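Local coordinates for protein nicotinate-nucleotide--dimethylbenzimidazole phosphoribosyltransferase (Thermus thermophilus HB8, PDB 1WX1) that probably catalyses the transfer of phosphoribose from nicotinate mononucleotide to 5,6-dimethylbenzimidazole, yielding alpha-ribazole 5'-phosphate for cobalamin biosynthesis, at residues 130-133 against 134-137; 194-197 against 198-201; 324-327 against 328-331. All blocks are in the same frame, centred on the assembly; numbering follows the deposited sequence.

Contact 1 of 3, residues 130-133 against 134-137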
ATOM      1  N   ALA A 130     -26.272   2.970 -25.960  1.00 17.72           N
ATOM      2  CA  ALA A 130     -25.912   1.714 -25.321  1.00 17.92           C
ATOM      3  C   ALA A 130     -27.102   1.052 -24.638  1.00 17.42           C
ATOM      4  O   ALA A 130     -27.224  -0.173 -24.641  1.00 18.04           O
ATOM      5  CB  ALA A 130     -24.792   1.949 -24.315  1.00 17.87           C
ATOM      6  N   MET A 131     -27.978   1.866 -24.057  1.00 16.43           N
ATOM      7  CA  MET A 131     -29.157   1.359 -23.359  1.00 17.37           C
ATOM      8  C   MET A 131     -30.173   2.493 -23.275  1.00 16.93           C
ATOM      9  O   MET A 131     -29.862   3.623 -23.634  1.00 18.07           O
ATOM     10  CB  MET A 131     -28.773   0.927 -21.939  1.00 19.16           C
ATOM     11  CG  MET A 131     -28.429   2.106 -21.026  1.00 19.21           C
ATOM     12  SD  MET A 131     -27.459   1.684 -19.554  1.00 20.05           S
ATOM     13  CE  MET A 131     -25.810   1.818 -20.206  1.00 18.80           C
ATOM     14  N   THR A 132     -31.375   2.197 -22.795  1.00 16.52           N
ATOM     15  CA  THR A 132     -32.393   3.235 -22.650  1.00 18.10           C
ATOM     16  C   THR A 132     -32.253   3.857 -21.259  1.00 18.13           C
ATOM     17  O   THR A 132     -31.652   3.262 -20.361  1.00 15.62           O
ATOM     18  CB  THR A 132     -33.824   2.672 -22.757  1.00 18.54           C
ATOM     19  OG1 THR A 132     -34.053   1.757 -21.677  1.00 18.78           O
ATOM     20  CG2 THR A 132     -34.030   1.963 -24.087  1.00 20.65           C
ATOM     21  N   PRO A 133     -32.792   5.071 -21.067  1.00 18.67           N
ATOM     22  CA  PRO A 133     -32.698   5.717 -19.755  1.00 18.68           C
ATOM     23  C   PRO A 133     -33.348   4.849 -18.674  1.00 18.12           C
ATOM     24  O   PRO A 133     -32.892   4.813 -17.535  1.00 19.22           O
ATOM     25  CB  PRO A 133     -33.436   7.036 -19.974  1.00 21.03           C
ATOM     26  CG  PRO A 133     -33.105   7.352 -21.409  1.00 20.18           C
ATOM     27  CD  PRO A 133     -33.315   6.007 -22.081  1.00 19.40           C
ATOM     28  N   GLU A 134     -34.412   4.145 -19.049  1.00 17.92           N
ATOM     29  CA  GLU A 134     -35.136   3.269 -18.131  1.00 18.64           C
ATOM     30  C   GLU A 134     -34.256   2.104 -17.668  1.00 17.38           C
ATOM     31  O   GLU A 134     -34.287   1.708 -16.495  1.00 16.44           O
ATOM     32  CB  GLU A 134     -36.400   2.749 -18.824  1.00 22.60           C
ATOM     33  CG  GLU A 134     -37.345   1.943 -17.950  1.00 26.86           C
ATOM     34  CD  GLU A 134     -36.937   0.488 -17.820  1.00 30.63           C
ATOM     35  OE1 GLU A 134     -36.299  -0.042 -18.756  1.00 31.50           O
ATOM     36  OE2 GLU A 134     -37.274  -0.132 -16.790  1.00 33.81           O
ATOM     37  N   GLU A 135     -33.471   1.556 -18.587  1.00 15.14           N
ATOM     38  CA  GLU A 135     -32.577   0.451 -18.253  1.00 15.41           C
ATOM     39  C   GLU A 135     -31.443   0.964 -17.364  1.00 15.85           C
ATOM     40  O   GLU A 135     -31.018   0.284 -16.433  1.00 14.52           O
ATOM     41  CB  GLU A 135     -32.028  -0.181 -19.539  1.00 17.75           C
ATOM     42  CG  GLU A 135     -33.135  -0.807 -20.396  1.00 18.57           C
ATOM     43  CD  GLU A 135     -32.657  -1.309 -21.748  1.00 19.73           C
ATOM     44  OE1 GLU A 135     -31.814  -0.642 -22.383  1.00 21.14           O
ATOM     45  OE2 GLU A 135     -33.146  -2.367 -22.188  1.00 19.88           O
ATOM     46  N   ALA A 136     -30.957   2.169 -17.651  1.00 14.31           N
ATOM     47  CA  ALA A 136     -29.893   2.752 -16.838  1.00 15.59           C
ATOM     48  C   ALA A 136     -30.404   2.930 -15.403  1.00 15.74           C
ATOM     49  O   ALA A 136     -29.678   2.673 -14.441  1.00 15.96           O
ATOM     50  CB  ALA A 136     -29.455   4.101 -17.420  1.00 16.70           C
ATOM     51  N   GLU A 137     -31.657   3.363 -15.255  1.00 16.31           N
ATOM     52  CA  GLU A 137     -32.227   3.543 -13.918  1.00 16.45           C
ATOM     53  C   GLU A 137     -32.260   2.213 -13.167  1.00 15.13           C
ATOM     54  O   GLU A 137     -31.923   2.150 -11.985  1.00 13.98           O
ATOM     55  CB  GLU A 137     -33.643   4.121 -13.996  1.00 16.42           C
ATOM     56  CG  GLU A 137     -34.388   4.180 -12.654  1.00 19.70           C
ATOM     57  CD  GLU A 137     -33.782   5.150 -11.634  1.00 23.34           C
ATOM     58  OE1 GLU A 137     -34.238   5.139 -10.469  1.00 22.17           O
ATOM     59  OE2 GLU A 137     -32.867   5.927 -11.986  1.00 23.64           O
TER
HETATM   60  O   HOH W   1     -36.317   0.197 -21.670  1.00 25.58           O

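Contact 2 of 3, residues 194-197 against 198-201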
ATOM      1  N   GLY A 194      -2.866  -3.303 -29.802  1.00 51.37           N
ATOM      2  CA  GLY A 194      -2.337  -2.797 -31.056  1.00 50.11           C
ATOM      3  C   GLY A 194      -2.803  -1.384 -31.358  1.00 49.27           C
ATOM      4  O   GLY A 194      -3.799  -0.920 -30.801  1.00 49.18           O
ATOM      5  N   GLU A 195      -2.085  -0.697 -32.241  1.00 47.67           N
ATOM      6  CA  GLU A 195      -2.441   0.669 -32.603  1.00 45.86           C
ATOM      7  C   GLU A 195      -3.789   0.719 -33.301  1.00 42.07           C
ATOM      8  O   GLU A 195      -4.534   1.684 -33.149  1.00 40.71           O
ATOM      9  CB  GLU A 195      -1.359   1.281 -33.492  1.00 49.04           C
ATOM     10  CG  GLU A 195      -0.025   1.432 -32.783  1.00 54.50           C
ATOM     11  CD  GLU A 195      -0.122   2.299 -31.538  1.00 57.42           C
ATOM     12  OE1 GLU A 195      -0.412   3.507 -31.673  1.00 60.16           O
ATOM     13  OE2 GLU A 195       0.089   1.772 -30.424  1.00 58.54           O
ATOM     14  N   GLU A 196      -4.108  -0.323 -34.063  1.00 38.27           N
ATOM     15  CA  GLU A 196      -5.390  -0.361 -34.748  1.00 36.64           C
ATOM     16  C   GLU A 196      -6.553  -0.404 -33.758  1.00 33.24           C
ATOM     17  O   GLU A 196      -7.585   0.245 -33.980  1.00 31.09           O
ATOM     18  CB  GLU A 196      -5.464  -1.556 -35.702  1.00 39.72           C
ATOM     19  CG  GLU A 196      -5.136  -1.216 -37.157  1.00 44.91           C
ATOM     20  CD  GLU A 196      -5.981  -0.065 -37.690  1.00 49.14           C
ATOM     21  OE1 GLU A 196      -5.588   1.108 -37.492  1.00 50.00           O
ATOM     22  OE2 GLU A 196      -7.046  -0.331 -38.293  1.00 51.02           O
ATOM     23  N   GLY A 197      -6.378  -1.151 -32.665  1.00 31.56           N
ATOM     24  CA  GLY A 197      -7.415  -1.264 -31.653  1.00 29.70           C
ATOM     25  C   GLY A 197      -7.607   0.103 -31.039  1.00 29.93           C
ATOM     26  O   GLY A 197      -8.749   0.557 -30.885  1.00 28.74           O
ATOM     27  N   LEU A 198      -6.492   0.776 -30.757  1.00 30.30           N
ATOM     28  CA  LEU A 198      -6.427   2.094 -30.179  1.00 30.45           C
ATOM     29  C   LEU A 198      -7.315   3.020 -30.978  1.00 28.37           C
ATOM     30  O   LEU A 198      -8.161   3.726 -30.444  1.00 27.28           O
ATOM     31  CB  LEU A 198      -4.977   2.574 -30.245  1.00 34.23           C
ATOM     32  CG  LEU A 198      -4.516   3.232 -28.942  1.00 38.01           C
ATOM     33  CD1 LEU A 198      -4.374   2.226 -27.799  1.00 40.25           C
ATOM     34  CD2 LEU A 198      -3.160   3.924 -29.074  1.00 36.95           C
ATOM     35  N   ARG A 199      -7.045   3.005 -32.273  1.00 27.99           N
ATOM     36  CA  ARG A 199      -7.755   3.821 -33.216  1.00 25.50           C
ATOM     37  C   ARG A 199      -9.256   3.522 -33.224  1.00 23.16           C
ATOM     38  O   ARG A 199     -10.086   4.437 -33.245  1.00 20.17           O
ATOM     39  CB  ARG A 199      -7.191   3.585 -34.615  1.00 26.51           C
ATOM     40  CG  ARG A 199      -7.687   4.576 -35.640  1.00 28.75           C
ATOM     41  CD  ARG A 199      -7.114   4.258 -37.009  1.00 31.69           C
ATOM     42  NE  ARG A 199      -7.613   5.179 -38.022  1.00 34.56           N
ATOM     43  CZ  ARG A 199      -7.593   4.935 -39.326  1.00 35.08           C
ATOM     44  NH1 ARG A 199      -7.094   3.791 -39.777  1.00 35.30           N
ATOM     45  NH2 ARG A 199      -8.080   5.828 -40.176  1.00 36.80           N
ATOM     46  N   ARG A 200      -9.627   2.242 -33.234  1.00 22.02           N
ATOM     47  CA  ARG A 200     -11.054   1.929 -33.246  1.00 21.72           C
ATOM     48  C   ARG A 200     -11.712   2.329 -31.941  1.00 19.92           C
ATOM     49  O   ARG A 200     -12.859   2.727 -31.936  1.00 18.41           O
ATOM     50  CB  ARG A 200     -11.278   0.473 -33.565  1.00 24.34           C
ATOM     51  CG  ARG A 200     -10.917   0.184 -35.008  1.00 26.25           C
ATOM     52  CD  ARG A 200     -11.244  -1.253 -35.383  1.00 28.45           C
ATOM     53  NE  ARG A 200     -10.704  -2.173 -34.388  1.00 28.49           N
ATOM     54  CZ  ARG A 200      -9.683  -3.012 -34.591  1.00 30.61           C
ATOM     55  NH1 ARG A 200      -9.066  -3.074 -35.772  1.00 31.00           N
ATOM     56  NH2 ARG A 200      -9.250  -3.788 -33.604  1.00 28.33           N
ATOM     57  N   LYS A 201     -10.981   2.270 -30.831  1.00 20.56           N
ATOM     58  CA  LYS A 201     -11.575   2.657 -29.549  1.00 22.84           C
ATOM     59  C   LYS A 201     -11.847   4.149 -29.577  1.00 21.76           C
ATOM     60  O   LYS A 201     -12.932   4.578 -29.207  1.00 21.40           O
ATOM     61  CB  LYS A 201     -10.669   2.301 -28.358  1.00 23.20           C
ATOM     62  CG  LYS A 201     -10.448   0.808 -28.195  1.00 28.31           C
ATOM     63  CD  LYS A 201     -10.299   0.413 -26.735  1.00 34.39           C
ATOM     64  CE  LYS A 201      -9.085   1.038 -26.091  1.00 35.78           C
ATOM     65  NZ  LYS A 201      -8.921   0.538 -24.694  1.00 38.69           N
TER

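Contact 3 of 3, residues 324-327 against 328-331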
ATOM      1  N   MET A 324      -2.909   7.158  18.361  1.00 20.81           N
ATOM      2  CA  MET A 324      -1.580   7.264  18.954  1.00 22.69           C
ATOM      3  C   MET A 324      -1.698   8.196  20.151  1.00 24.15           C
ATOM      4  O   MET A 324      -2.677   8.934  20.281  1.00 24.70           O
ATOM      5  CB  MET A 324      -0.583   7.890  17.977  1.00 20.88           C
ATOM      6  CG  MET A 324      -0.088   6.988  16.868  1.00 23.81           C
ATOM      7  SD  MET A 324       0.886   7.953  15.697  1.00 25.96           S
ATOM      8  CE  MET A 324       2.310   8.396  16.713  1.00 24.31           C
ATOM      9  N   ALA A 325      -0.695   8.169  21.019  1.00 24.67           N
ATOM     10  CA  ALA A 325      -0.687   9.047  22.182  1.00 26.00           C
ATOM     11  C   ALA A 325      -0.087  10.382  21.755  1.00 25.92           C
ATOM     12  O   ALA A 325       0.724  10.434  20.825  1.00 25.70           O
ATOM     13  CB  ALA A 325       0.156   8.435  23.288  1.00 26.79           C
ATOM     14  N   THR A 326      -0.495  11.461  22.415  1.00 26.51           N
ATOM     15  CA  THR A 326       0.052  12.776  22.108  1.00 28.20           C
ATOM     16  C   THR A 326       1.277  12.959  23.003  1.00 29.41           C
ATOM     17  O   THR A 326       1.475  12.192  23.945  1.00 28.79           O
ATOM     18  CB  THR A 326      -0.951  13.908  22.425  1.00 29.32           C
ATOM     19  OG1 THR A 326      -1.269  13.887  23.823  1.00 27.65           O
ATOM     20  CG2 THR A 326      -2.222  13.738  21.614  1.00 28.84           C
ATOM     21  N   PHE A 327       2.094  13.964  22.707  1.00 32.37           N
ATOM     22  CA  PHE A 327       3.290  14.236  23.503  1.00 35.23           C
ATOM     23  C   PHE A 327       2.921  14.341  24.979  1.00 37.62           C
ATOM     24  O   PHE A 327       3.562  13.737  25.844  1.00 37.45           O
ATOM     25  CB  PHE A 327       3.939  15.544  23.047  1.00 35.79           C
ATOM     26  CG  PHE A 327       4.638  15.443  21.721  1.00 36.65           C
ATOM     27  CD1 PHE A 327       5.844  14.759  21.608  1.00 37.93           C
ATOM     28  CD2 PHE A 327       4.096  16.036  20.587  1.00 36.87           C
ATOM     29  CE1 PHE A 327       6.498  14.656  20.379  1.00 38.86           C
ATOM     30  CE2 PHE A 327       4.742  15.939  19.353  1.00 37.44           C
ATOM     31  CZ  PHE A 327       5.947  15.253  19.250  1.00 37.95           C
ATOM     32  N   GLN A 328       1.867  15.101  25.249  1.00 38.68           N
ATOM     33  CA  GLN A 328       1.395  15.319  26.607  1.00 40.17           C
ATOM     34  C   GLN A 328       0.898  14.035  27.253  1.00 39.70           C
ATOM     35  O   GLN A 328       1.136  13.795  28.436  1.00 40.54           O
ATOM     36  CB  GLN A 328       0.283  16.370  26.594  1.00 42.44           C
ATOM     37  CG  GLN A 328      -0.190  16.809  27.964  1.00 46.64           C
ATOM     38  CD  GLN A 328      -1.117  18.009  27.891  1.00 49.33           C
ATOM     39  OE1 GLN A 328      -2.189  17.947  27.285  1.00 50.35           O
ATOM     40  NE2 GLN A 328      -0.705  19.113  28.506  1.00 51.03           N
ATOM     41  N   GLU A 329       0.216  13.205  26.469  1.00 39.06           N
ATOM     42  CA  GLU A 329      -0.323  11.942  26.963  1.00 37.09           C
ATOM     43  C   GLU A 329       0.748  10.897  27.261  1.00 36.98           C
ATOM     44  O   GLU A 329       0.628  10.133  28.221  1.00 36.29           O
ATOM     45  CB  GLU A 329      -1.314  11.363  25.947  1.00 37.18           C
ATOM     46  CG  GLU A 329      -2.575  12.199  25.752  1.00 36.21           C
ATOM     47  CD  GLU A 329      -3.451  11.702  24.606  1.00 36.07           C
ATOM     48  OE1 GLU A 329      -4.522  12.305  24.375  1.00 36.08           O
ATOM     49  OE2 GLU A 329      -3.074  10.718  23.934  1.00 33.90           O
ATOM     50  N   ALA A 330       1.792  10.866  26.437  1.00 35.34           N
ATOM     51  CA  ALA A 330       2.865   9.890  26.601  1.00 35.86           C
ATOM     52  C   ALA A 330       4.036  10.388  27.437  1.00 35.97           C
ATOM     53  O   ALA A 330       4.873   9.595  27.858  1.00 37.79           O
ATOM     54  CB  ALA A 330       3.369   9.441  25.232  1.00 34.08           C
ATOM     55  N   GLY A 331       4.100  11.694  27.675  1.00 36.77           N
ATOM     56  CA  GLY A 331       5.199  12.235  28.453  1.00 37.42           C
ATOM     57  C   GLY A 331       6.486  12.242  27.649  1.00 38.35           C
ATOM     58  O   GLY A 331       7.555  11.886  28.151  1.00 38.10           O
TER
HETATM   59  O   HOH W   2      -2.892  16.005  24.832  1.00 52.44           O

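Contact 1 of 3, residues 130-133 against 134-137
Thr132 and Glu135 exchange two hydrogen bonds where the chain turns from a loop into helix 133-152. The backbone N of Thr132 donates to Glu135 OE1 over 2.9 Å, a nearly straight bond (168° at the hydrogen) that reaches the oxygen on its anti side, 27° out of the carboxylate plane. In return Glu135 N donates to Thr132 OG1 at 3.2 Å. Thr132 can receive it because its hydroxyl stands between its own backbone N and carbonyl carbon (chi1 63°), where it faces Glu135 N. The same OE1 carries a salt bridge to Arg119, so one carboxylate oxygen ties both a backbone amide and an arginine from earlier in the chain to the start of the helix.

The buried side is that of Met131 and Ala136, which pack toward helix 218-225. Met131 rests its SD against Ala136 CB, 3.8 Å apart, and both side chains also touch Ala223 of that helix. Close by, Ala136 N closes the helical turn on Thr132 O at 3.0 Å.

The other side is wetter and looser. A water sits 2.7 Å from Thr132 OG1 and donates to Glu134 OE1 at 2.9 Å, bridging two exposed residues. Glu134 is bent, with OE1 at the water and OE2 in a salt bridge with Arg138, one turn further on. Pro133, also exposed, leads the chain into the helix, and its carbonyl O accepts from Glu137 N. Reciprocal bonds between an N-cap threonine and a glutamate three residues later make this a capping box.

Contact 2 of 3, residues 194-197 against 198-201
Lys201 N donates to Gly197 O at 2.8 Å, the shortest backbone bond between 194-197 and 198-201 in the first two turns of helix 195-210, and the CG of the same lysine presses on that oxygen from 3.2 Å. Three more bonds of the i to i+4 kind run beside it: Leu198 N to Gly194 O, Arg199 N to Glu195 O, and Arg200 N to Glu196 O.

The two arginines treat Glu196 differently. Arg199 is extended from CG to NE and lies alongside Glu196, pointing the same way. Glu196 OE1 comes in at the edge of its guanidinium, near the plane, but the salt bridge to NH1 is long at 3.8 Å and the carboxylate plane is turned 60° from that of the guanidinium. Arg200 instead bends at chi3 (-49°), which folds its guanidinium back over the backbone. One face of it covers Glu196 O, 3.8 Å off the plane, and NH2 of Arg200 comes 3.7 Å from Gly197 CA.

On another flank, Leu198 CD2 lies 3.8 Å from Glu195 OE1, the two side chains running side by side. The polar ends of Arg200 and Lys201 bond outside these two turns: Arg200 NH2 donates to Gly62 O, and Lys201 NZ to Gly188 O. Helix 195-210 is thus tied at its start to the loop between strand 47-54 and helix 70-79, and to the chain that follows helix 183-186.

Contact 3 of 3, residues 324-327 against 328-331
A capping box opens the short helix 327-330 near the C-terminal end of the chain, with Thr326 at the N-cap and Glu329 as its partner. Thr326 N donates to Glu329 OE2 at 3.1 Å, approaching from above the carboxylate plane, 59° out of it. The return bond runs from Glu329 N to Thr326 OG1, although the position of that hydroxyl is less certain. Glu329 reaches back because CG is anti to its own carbonyl carbon (chi1 -66°) and the chain beyond is extended. Its other oxygen, OE1, makes a salt bridge with Arg12, so the cap is also joined to helix 3-14.

With an alanine in place of Thr326, Glu329 N would probably lose its side-chain acceptor, and the water between Thr326 OG1 and Gln328 OE1 would lose its bond to the hydroxyl. That water donates to Gln328 OE1 at 3.2 Å, beside the exposed Gln328.

The chain before the cap is held by Thr17, whose OG1 bonds to Ala325 O. Ala325 and Ala330 also pack on Asn77 of the second subunit, placing this turn at the dimer interface. The helix is brief: Gly331 is the first residue to leave helical angles, with positive phi, and its N makes a weak bond to Phe327 O. Across the turn the methyls of Ala325 and Ala330 meet, CB to CB, at 3.9 Å.

Along the chain the contacts come in series, each closing before the next begins, and each marks the start of a helix: 133-152, 195-210 and 327-330. Contact 1 follows strand 113-115, at one edge of the six-stranded parallel sheet, and contact 3 comes after helix 306-321. Contacts 1 and 2 are relatively near one another, with centres about 27 Å apart and nearest atoms about 13 Å apart. Contact 3 lies on the opposite side of the chain's centre from both, its centre about 56 Å from contact 1 and 58 Å from contact 2. Contacts 1 and 2 thus belong to one end of the subunit, whereas contact 3 touches the second subunit.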